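Local coordinates for putative amino acid binding protein (Streptococcus mutans, PDB 4C0R) that binds glutathione disulfide and probably delivers glutathione to the ABC importer TcyBC for uptake into the cell, at residues N14-E19 with A87-V92; K102-I107 with V121-K126. All blocks are in the same frame, centred on the assembly; numbering follows the deposited sequence.

Interaction 1 of 2, residues N14-E19 with A87-V92; sequences NPFSYE and ASNPLV
Van der Waals packing carries the contact between F16 and the pair A87 and N89, whose side chains reach from the long strand 81-96 toward the phenyl ring. A87 CB lies at the ring edge, near its plane, 4.2 Å from F16 CE2. Farther along the ring, N89 ND2 approaches F16 CE1 to 3.3 Å and F16 CZ to 3.6 Å. The two side chains come from opposite directions, and ND2 comes to the CE1-CZ side of the ring obliquely, with the ring and amide planes 17° apart. F16 gets there because its CG stands anti to the carbonyl carbon (chi1 -81°). V192 of the neighbouring strand and D28 of helix 27-36 also touch its side chain.

Polar bonds to residues outside the two segments hold the amide of N89. OD1 accepts from the backbone N of I165 at the start of helix 164-173, while ND2 makes a weak hydrogen bond to OD1 of N69. F16 follows P15, which has a cis peptide bond before it, and forms with S17 a classic beta bulge facing T13; S17 OG is bonded to T9 OG1.

The bent segment 87-92 lies in a strand that appears to run on between the two lobes, consistent with a hinge connection of family 3 solute-binding proteins. The F16 side chain is about 6 Å from the bound glutathione disulfide. Across this buried contact the segments meet by packing alone, and the asparagine can present its ND2 to the ring while its amide orientation is set mainly by the bond from I165 N to OD1, with the weak bond to N69 beside it.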
ATOM      1  N   ASN A  14       4.314  -1.063   7.399  1.00  8.54           N
ATOM      2  CA  ASN A  14       3.481  -0.882   8.581  1.00  7.73           C
ATOM      3  C   ASN A  14       2.540   0.283   8.323  1.00  7.39           C
ATOM      4  O   ASN A  14       2.988   1.303   7.847  1.00  8.78           O
ATOM      5  CB  ASN A  14       4.444  -0.602   9.738  1.00 10.33           C
ATOM      6  CG  ASN A  14       3.817  -0.309  11.053  1.00 12.40           C
ATOM      7  OD1 ASN A  14       2.638  -0.462  11.319  1.00 10.64           O
ATOM      8  ND2 ASN A  14       4.676   0.193  11.947  1.00 17.68           N
ATOM      9  N   PRO A  15       1.232   0.152   8.622  1.00  7.16           N
ATOM     10  CA  PRO A  15       0.526  -0.921   9.323  1.00  7.72           C
ATOM     11  C   PRO A  15      -0.298  -1.843   8.444  1.00  7.17           C
ATOM     12  O   PRO A  15      -1.123  -2.574   8.933  1.00  8.90           O
ATOM     13  CB  PRO A  15      -0.406  -0.157  10.217  1.00 10.24           C
ATOM     14  CG  PRO A  15      -0.817   1.001   9.352  1.00  8.44           C
ATOM     15  CD  PRO A  15       0.403   1.384   8.568  1.00  9.32           C
ATOM     16  N   PHE A  16      -0.038  -1.852   7.136  1.00  6.39           N
ATOM     17  CA  PHE A  16      -0.776  -2.717   6.228  1.00  6.44           C
ATOM     18  C   PHE A  16      -0.274  -4.139   6.246  1.00  6.56           C
ATOM     19  O   PHE A  16      -1.037  -5.088   6.216  1.00  7.37           O
ATOM     20  CB  PHE A  16      -0.808  -2.151   4.772  1.00  6.00           C
ATOM     21  CG  PHE A  16      -1.863  -1.080   4.607  1.00  6.49           C
ATOM     22  CD1 PHE A  16      -1.598   0.246   5.004  1.00  7.44           C
ATOM     23  CD2 PHE A  16      -3.122  -1.380   4.139  1.00  6.37           C
ATOM     24  CE1 PHE A  16      -2.565   1.162   4.921  1.00  8.53           C
ATOM     25  CE2 PHE A  16      -4.084  -0.439   4.071  1.00  8.47           C
ATOM     26  CZ  PHE A  16      -3.821   0.813   4.460  1.00  7.91           C
ATOM     27  N   SER A  17       1.038  -4.254   6.302  1.00  6.78           N
ATOM     28  CA  SER A  17       1.683  -5.554   6.199  1.00  6.54           C
ATOM     29  C   SER A  17       3.063  -5.464   6.847  1.00  6.84           C
ATOM     30  O   SER A  17       3.926  -4.725   6.377  1.00  8.64           O
ATOM     31  CB  SER A  17       1.764  -6.065   4.776  1.00  7.48           C
ATOM     32  OG  SER A  17       2.446  -7.342   4.766  1.00  9.00           O
ATOM     33  N   TYR A  18       3.242  -6.171   7.947  1.00  7.33           N
ATOM     34  CA  TYR A  18       4.496  -6.066   8.747  1.00  9.17           C
ATOM     35  C   TYR A  18       4.589  -7.260   9.699  1.00  9.05           C
ATOM     36  O   TYR A  18       3.649  -7.975   9.907  1.00  9.67           O
ATOM     37  CB  TYR A  18       4.579  -4.752   9.547  1.00  9.52           C
ATOM     38  CG  TYR A  18       3.556  -4.547  10.642  1.00  8.87           C
ATOM     39  CD1 TYR A  18       2.266  -4.071  10.350  1.00  6.32           C
ATOM     40  CD2 TYR A  18       3.860  -4.806  11.956  1.00 15.50           C
ATOM     41  CE1 TYR A  18       1.336  -3.919  11.319  1.00  9.70           C
ATOM     42  CE2 TYR A  18       2.901  -4.615  12.959  1.00 16.07           C
ATOM     43  CZ  TYR A  18       1.653  -4.168  12.619  1.00 16.73           C
ATOM     44  OH  TYR A  18       0.683  -3.953  13.584  1.00 15.08           O
ATOM     45  N   GLU A  19       5.767  -7.465  10.288  1.00 11.76           N
ATOM     46  CA  GLU A  19       5.893  -8.491  11.296  1.00 10.27           C
ATOM     47  C   GLU A  19       5.930  -7.932  12.700  1.00 12.48           C
ATOM     48  O   GLU A  19       6.515  -6.892  12.964  1.00 13.96           O
ATOM     49  CB  GLU A  19       7.145  -9.335  11.051  1.00 13.10           C
ATOM     50  CG  GLU A  19       7.033 -10.221   9.859  1.00 11.95           C
ATOM     51  CD  GLU A  19       8.262 -11.121   9.679  1.00 16.10           C
ATOM     52  OE1 GLU A  19       9.239 -10.907  10.415  1.00 15.48           O
ATOM     53  OE2 GLU A  19       8.218 -11.963   8.780  1.00 14.51           O
ATOM     54  N   ALA A  87      -9.682  -0.050   1.825  1.00  8.52           N
ATOM     55  CA  ALA A  87      -9.328   1.122   2.605  1.00  8.86           C
ATOM     56  C   ALA A  87      -9.088   2.269   1.655  1.00  9.43           C
ATOM     57  O   ALA A  87      -8.862   2.059   0.463  1.00  7.00           O
ATOM     58  CB  ALA A  87      -8.050   0.870   3.420  1.00  8.21           C
ATOM     59  N   SER A  88      -9.159   3.477   2.190  1.00  8.85           N
ATOM     60  CA  SER A  88      -8.858   4.711   1.509  1.00  8.15           C
ATOM     61  C   SER A  88      -7.661   5.363   2.170  1.00  9.58           C
ATOM     62  O   SER A  88      -7.663   5.604   3.390  1.00 10.39           O
ATOM     63  CB  SER A  88     -10.096   5.622   1.494  1.00 12.13           C
ATOM     64  OG  SER A  88      -9.840   6.745   0.652  1.00 14.88           O
ATOM     65  N   ASN A  89      -6.634   5.691   1.398  1.00  7.89           N
ATOM     66  CA  ASN A  89      -5.344   6.040   1.942  1.00  7.02           C
ATOM     67  C   ASN A  89      -4.655   7.078   1.076  1.00  7.99           C
ATOM     68  O   ASN A  89      -3.896   6.760   0.143  1.00  8.22           O
ATOM     69  CB  ASN A  89      -4.520   4.782   2.001  1.00  7.62           C
ATOM     70  CG  ASN A  89      -3.297   4.883   2.857  1.00  8.81           C
ATOM     71  OD1 ASN A  89      -3.037   5.909   3.472  1.00  8.58           O
ATOM     72  ND2 ASN A  89      -2.550   3.787   2.936  1.00  7.87           N
ATOM     73  N   PRO A  90      -4.916   8.381   1.347  1.00  9.46           N
ATOM     74  CA  PRO A  90      -4.413   9.378   0.433  1.00  9.60           C
ATOM     75  C   PRO A  90      -2.936   9.656   0.587  1.00  9.69           C
ATOM     76  O   PRO A  90      -2.317   9.289   1.571  1.00  8.48           O
ATOM     77  CB  PRO A  90      -5.238  10.626   0.801  1.00 11.12           C
ATOM     78  CG  PRO A  90      -5.491  10.495   2.199  1.00 11.29           C
ATOM     79  CD  PRO A  90      -5.689   8.975   2.446  1.00 12.61           C
ATOM     80  N   LEU A  91      -2.353  10.294  -0.431  1.00  9.87           N
ATOM     81  CA  LEU A  91      -0.942  10.547  -0.409  1.00  8.15           C
ATOM     82  C   LEU A  91      -0.571  11.771   0.379  1.00  9.94           C
ATOM     83  O   LEU A  91      -1.320  12.770   0.444  1.00 10.00           O
ATOM     84  CB  LEU A  91      -0.371  10.734  -1.823  1.00 13.10           C
ATOM     85  CG  LEU A  91      -0.376   9.494  -2.661  1.00 13.29           C
ATOM     86  CD1 LEU A  91       0.087   9.884  -4.072  1.00 15.74           C
ATOM     87  CD2 LEU A  91       0.539   8.472  -2.060  1.00 15.66           C
ATOM     88  N   VAL A  92       0.627  11.709   0.922  1.00  8.43           N
ATOM     89  CA  VAL A  92       1.277  12.863   1.558  1.00  8.19           C
ATOM     90  C   VAL A  92       2.742  13.012   1.089  1.00  9.28           C
ATOM     91  O   VAL A  92       3.366  12.089   0.578  1.00  9.88           O
ATOM     92  CB  VAL A  92       1.280  12.802   3.086  1.00 10.26           C
ATOM     93  CG1 VAL A  92      -0.094  12.810   3.595  1.00 13.16           C
ATOM     94  CG2 VAL A  92       2.076  11.549   3.601  1.00  9.89           C
TER

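Interaction 2 of 2, residues K102-I107 with V121-K126; sequences KSYNDI and VPMLQK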
ATOM      1  N   LYS A 102       6.526  23.049   0.550  1.00 15.08           N
ATOM      2  CA  LYS A 102       5.235  23.283   1.178  1.00 18.74           C
ATOM      3  C   LYS A 102       4.037  22.803   0.349  1.00 15.55           C
ATOM      4  O   LYS A 102       2.959  22.576   0.891  1.00 17.45           O
ATOM      5  CB  LYS A 102       5.041  24.775   1.501  1.00 23.18           C
ATOM      6  CG  LYS A 102       6.034  25.278   2.546  1.00 23.59           C
ATOM      7  CD  LYS A 102       5.487  26.516   3.257  1.00 27.45           C
ATOM      8  CE  LYS A 102       5.174  27.635   2.295  1.00 28.52           C
ATOM      9  NZ  LYS A 102       6.376  27.981   1.522  1.00 31.25           N
ATOM     10  N   SER A 103       4.264  22.664  -0.957  1.00 18.56           N
ATOM     11  CA  SER A 103       3.255  22.197  -1.891  1.00 18.60           C
ATOM     12  C   SER A 103       3.925  21.303  -2.909  1.00 18.17           C
ATOM     13  O   SER A 103       5.132  21.342  -3.094  1.00 15.28           O
ATOM     14  CB  SER A 103       2.584  23.359  -2.620  1.00 23.42           C
ATOM     15  OG  SER A 103       3.431  23.850  -3.617  1.00 28.11           O
ATOM     16  N   TYR A 104       3.121  20.492  -3.587  1.00 14.98           N
ATOM     17  CA  TYR A 104       3.648  19.507  -4.513  1.00 15.84           C
ATOM     18  C   TYR A 104       4.706  20.082  -5.442  1.00 15.44           C
ATOM     19  O   TYR A 104       5.746  19.479  -5.632  1.00 14.76           O
ATOM     20  CB  TYR A 104       2.502  18.881  -5.331  1.00 18.06           C
ATOM     21  CG  TYR A 104       2.880  17.700  -6.217  1.00 16.57           C
ATOM     22  CD1 TYR A 104       3.570  16.610  -5.716  1.00 16.59           C
ATOM     23  CD2 TYR A 104       2.470  17.636  -7.545  1.00 18.31           C
ATOM     24  CE1 TYR A 104       3.882  15.542  -6.517  1.00 15.82           C
ATOM     25  CE2 TYR A 104       2.770  16.557  -8.355  1.00 22.45           C
ATOM     26  CZ  TYR A 104       3.469  15.505  -7.841  1.00 18.66           C
ATOM     27  OH  TYR A 104       3.764  14.416  -8.635  1.00 19.15           O
ATOM     28  N   ASN A 105       4.427  21.217  -6.067  1.00 17.05           N
ATOM     29  CA  ASN A 105       5.352  21.691  -7.099  1.00 16.45           C
ATOM     30  C   ASN A 105       6.714  22.103  -6.562  1.00 14.05           C
ATOM     31  O   ASN A 105       7.677  22.184  -7.303  1.00 14.45           O
ATOM     32  CB  ASN A 105       4.757  22.837  -7.889  1.00 19.85           C
ATOM     33  CG  ASN A 105       3.796  22.372  -8.990  1.00 23.31           C
ATOM     34  OD1 ASN A 105       3.418  21.179  -9.117  1.00 22.43           O
ATOM     35  ND2 ASN A 105       3.355  23.338  -9.769  1.00 25.87           N
ATOM     36  N   ASP A 106       6.796  22.327  -5.263  1.00 15.29           N
ATOM     37  CA  ASP A 106       8.034  22.723  -4.624  1.00 13.28           C
ATOM     38  C   ASP A 106       9.056  21.575  -4.617  1.00 14.61           C
ATOM     39  O   ASP A 106      10.201  21.809  -4.270  1.00 14.98           O
ATOM     40  CB  ASP A 106       7.775  23.129  -3.171  1.00 12.90           C
ATOM     41  CG  ASP A 106       6.939  24.400  -3.027  1.00 16.57           C
ATOM     42  OD1 ASP A 106       6.950  25.240  -3.961  1.00 21.75           O
ATOM     43  OD2 ASP A 106       6.303  24.579  -1.984  1.00 18.23           O
ATOM     44  N   ILE A 107       8.655  20.345  -4.988  1.00 12.87           N
ATOM     45  CA  ILE A 107       9.595  19.240  -5.014  1.00 13.92           C
ATOM     46  C   ILE A 107      10.561  19.412  -6.164  1.00 14.65           C
ATOM     47  O   ILE A 107      11.606  18.743  -6.227  1.00 12.53           O
ATOM     48  CB  ILE A 107       8.906  17.845  -5.142  1.00 13.59           C
ATOM     49  CG1 ILE A 107       8.161  17.713  -6.469  1.00 12.01           C
ATOM     50  CG2 ILE A 107       8.010  17.627  -3.922  1.00 13.65           C
ATOM     51  CD1 ILE A 107       7.432  16.373  -6.664  1.00 12.96           C
ATOM     52  N   VAL A 121       6.355   6.183  -8.687  1.00 10.76           N
ATOM     53  CA  VAL A 121       7.365   6.296  -9.741  1.00 11.32           C
ATOM     54  C   VAL A 121       6.799   6.950 -10.994  1.00 14.61           C
ATOM     55  O   VAL A 121       7.301   8.019 -11.397  1.00 13.68           O
ATOM     56  CB  VAL A 121       8.057   4.948 -10.043  1.00 11.28           C
ATOM     57  CG1 VAL A 121       8.983   5.073 -11.293  1.00 15.17           C
ATOM     58  CG2 VAL A 121       8.841   4.494  -8.867  1.00 14.43           C
ATOM     59  N   PRO A 122       5.738   6.394 -11.608  1.00 13.05           N
ATOM     60  CA  PRO A 122       5.188   7.086 -12.778  1.00 13.73           C
ATOM     61  C   PRO A 122       4.641   8.481 -12.451  1.00 14.35           C
ATOM     62  O   PRO A 122       4.630   9.361 -13.268  1.00 15.41           O
ATOM     63  CB  PRO A 122       4.068   6.149 -13.276  1.00 15.94           C
ATOM     64  CG  PRO A 122       3.867   5.146 -12.183  1.00 17.76           C
ATOM     65  CD  PRO A 122       5.160   5.051 -11.444  1.00 13.13           C
ATOM     66  N   MET A 123       4.199   8.677 -11.208  1.00 14.31           N
ATOM     67  CA  MET A 123       3.752   9.982 -10.776  1.00 13.99           C
ATOM     68  C   MET A 123       4.880  11.002 -10.893  1.00 13.31           C
ATOM     69  O   MET A 123       4.683  12.123 -11.403  1.00 12.52           O
ATOM     70  CB  MET A 123       3.291   9.913  -9.292  1.00 12.63           C
ATOM     71  CG  MET A 123       2.712  11.213  -8.855  1.00 15.02           C
ATOM     72  SD  MET A 123       2.267  11.016  -7.129  1.00 23.36           S
ATOM     73  CE  MET A 123       0.911   9.928  -7.439  1.00 19.85           C
ATOM     74  N   LEU A 124       6.063  10.646 -10.398  1.00 12.90           N
ATOM     75  CA  LEU A 124       7.187  11.562 -10.377  1.00 10.87           C
ATOM     76  C   LEU A 124       7.766  11.678 -11.783  1.00 15.25           C
ATOM     77  O   LEU A 124       8.295  12.733 -12.172  1.00 14.26           O
ATOM     78  CB  LEU A 124       8.212  11.134  -9.358  1.00 11.28           C
ATOM     79  CG  LEU A 124       7.759  11.417  -7.904  1.00 11.06           C
ATOM     80  CD1 LEU A 124       8.666  10.748  -6.918  1.00 14.99           C
ATOM     81  CD2 LEU A 124       7.723  12.895  -7.690  1.00 15.84           C
ATOM     82  N   GLN A 125       7.666  10.603 -12.549  1.00 14.66           N
ATOM     83  CA  GLN A 125       8.159  10.685 -13.946  1.00 16.41           C
ATOM     84  C   GLN A 125       7.312  11.647 -14.736  1.00 17.00           C
ATOM     85  O   GLN A 125       7.842  12.390 -15.605  1.00 17.11           O
ATOM     86  CB  GLN A 125       8.192   9.318 -14.617  1.00 16.18           C
ATOM     87  CG  GLN A 125       9.246   8.431 -14.056  1.00 14.28           C
ATOM     88  CD  GLN A 125       9.151   6.984 -14.486  1.00 18.97           C
ATOM     89  OE1 GLN A 125       8.058   6.453 -14.757  1.00 18.84           O
ATOM     90  NE2 GLN A 125      10.292   6.335 -14.512  1.00 24.05           N
ATOM     91  N   LYS A 126       6.002  11.632 -14.513  1.00 15.29           N
ATOM     92  CA  LYS A 126       5.103  12.618 -15.134  1.00 16.31           C
ATOM     93  C   LYS A 126       5.421  14.022 -14.693  1.00 17.64           C
ATOM     94  O   LYS A 126       5.386  14.965 -15.476  1.00 18.52           O
ATOM     95  CB  LYS A 126       3.643  12.286 -14.891  1.00 19.58           C
ATOM     96  CG  LYS A 126       2.696  13.356 -15.355  1.00 26.62           C
TER
HETATM   97  O   HOH W   1       2.795  14.208 -11.031  1.00 19.52           O
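A short 3-10 turn, 104-107, which follows the long strand 81-96, packs against helix 120-130 in one lobe of the periplasmic-binding-protein fold. The aromatic part of the contact is Y104, whose CG is anti to the backbone N (chi1 -172°), sending the phenol toward the helix. Its OH comes to 3.4 Å from M123 CG, the two side chains crossing obliquely, and the same oxygen is 4.0 Å from M123 SD. M123 runs extended from the helix and bends at its last torsion (chi3 -71°), so the terminal methyl CE turns aside while CG and SD stay beside the phenol oxygen.

A smaller apolar patch lies beside it. I107 CD1 meets L124 CD2 at 3.6 Å, each reaching with the end of its side chain. F127 covers this region further, meeting the Y104 ring edge-to-face and also touching I107, while L124 rests on T112 and V114 of the nearby strand 111-114.

The turn is secured from within by D106. OD2 accepts the backbone N of K102 with its anti lone pair and the backbone N of S103 from above the carboxylate plane, 44° out of it. The double acceptance ties the loop before the turn to the carboxylate, and backbone bonds from D106 N to S103 O and from I107 N to Y104 O add to it.

The Y104 side chain lies about 5 Å from a bound cadmium ion. A water at the edge of its ring, in plane, sits 2.6 Å from Y104 OH and donates to M123 O at 2.8 Å.

Overall arrangement
Interaction 1 is buried near the centre of the chain, where segment 87-92 probably runs through the hinge between the lobes; interaction 2 is only partly buried, its centre about 18 Å from that of the chain, within one lobe. The centres of the two contacts are about 20 Å apart, and they follow one another along the chain. The long strand 81-96 serves both: it supplies the second half of interaction 1 and also backs interaction 2, where L91 CD1 packs on M123 CE at 3.5 Å. Aromatic side chains lead in each, but the phenylalanine of 14-19 meets a methyl and an amide bonded to helix 164-173 and, weakly, to strand 65-71, whereas the tyrosine of 102-107 reaches its helix partly through water.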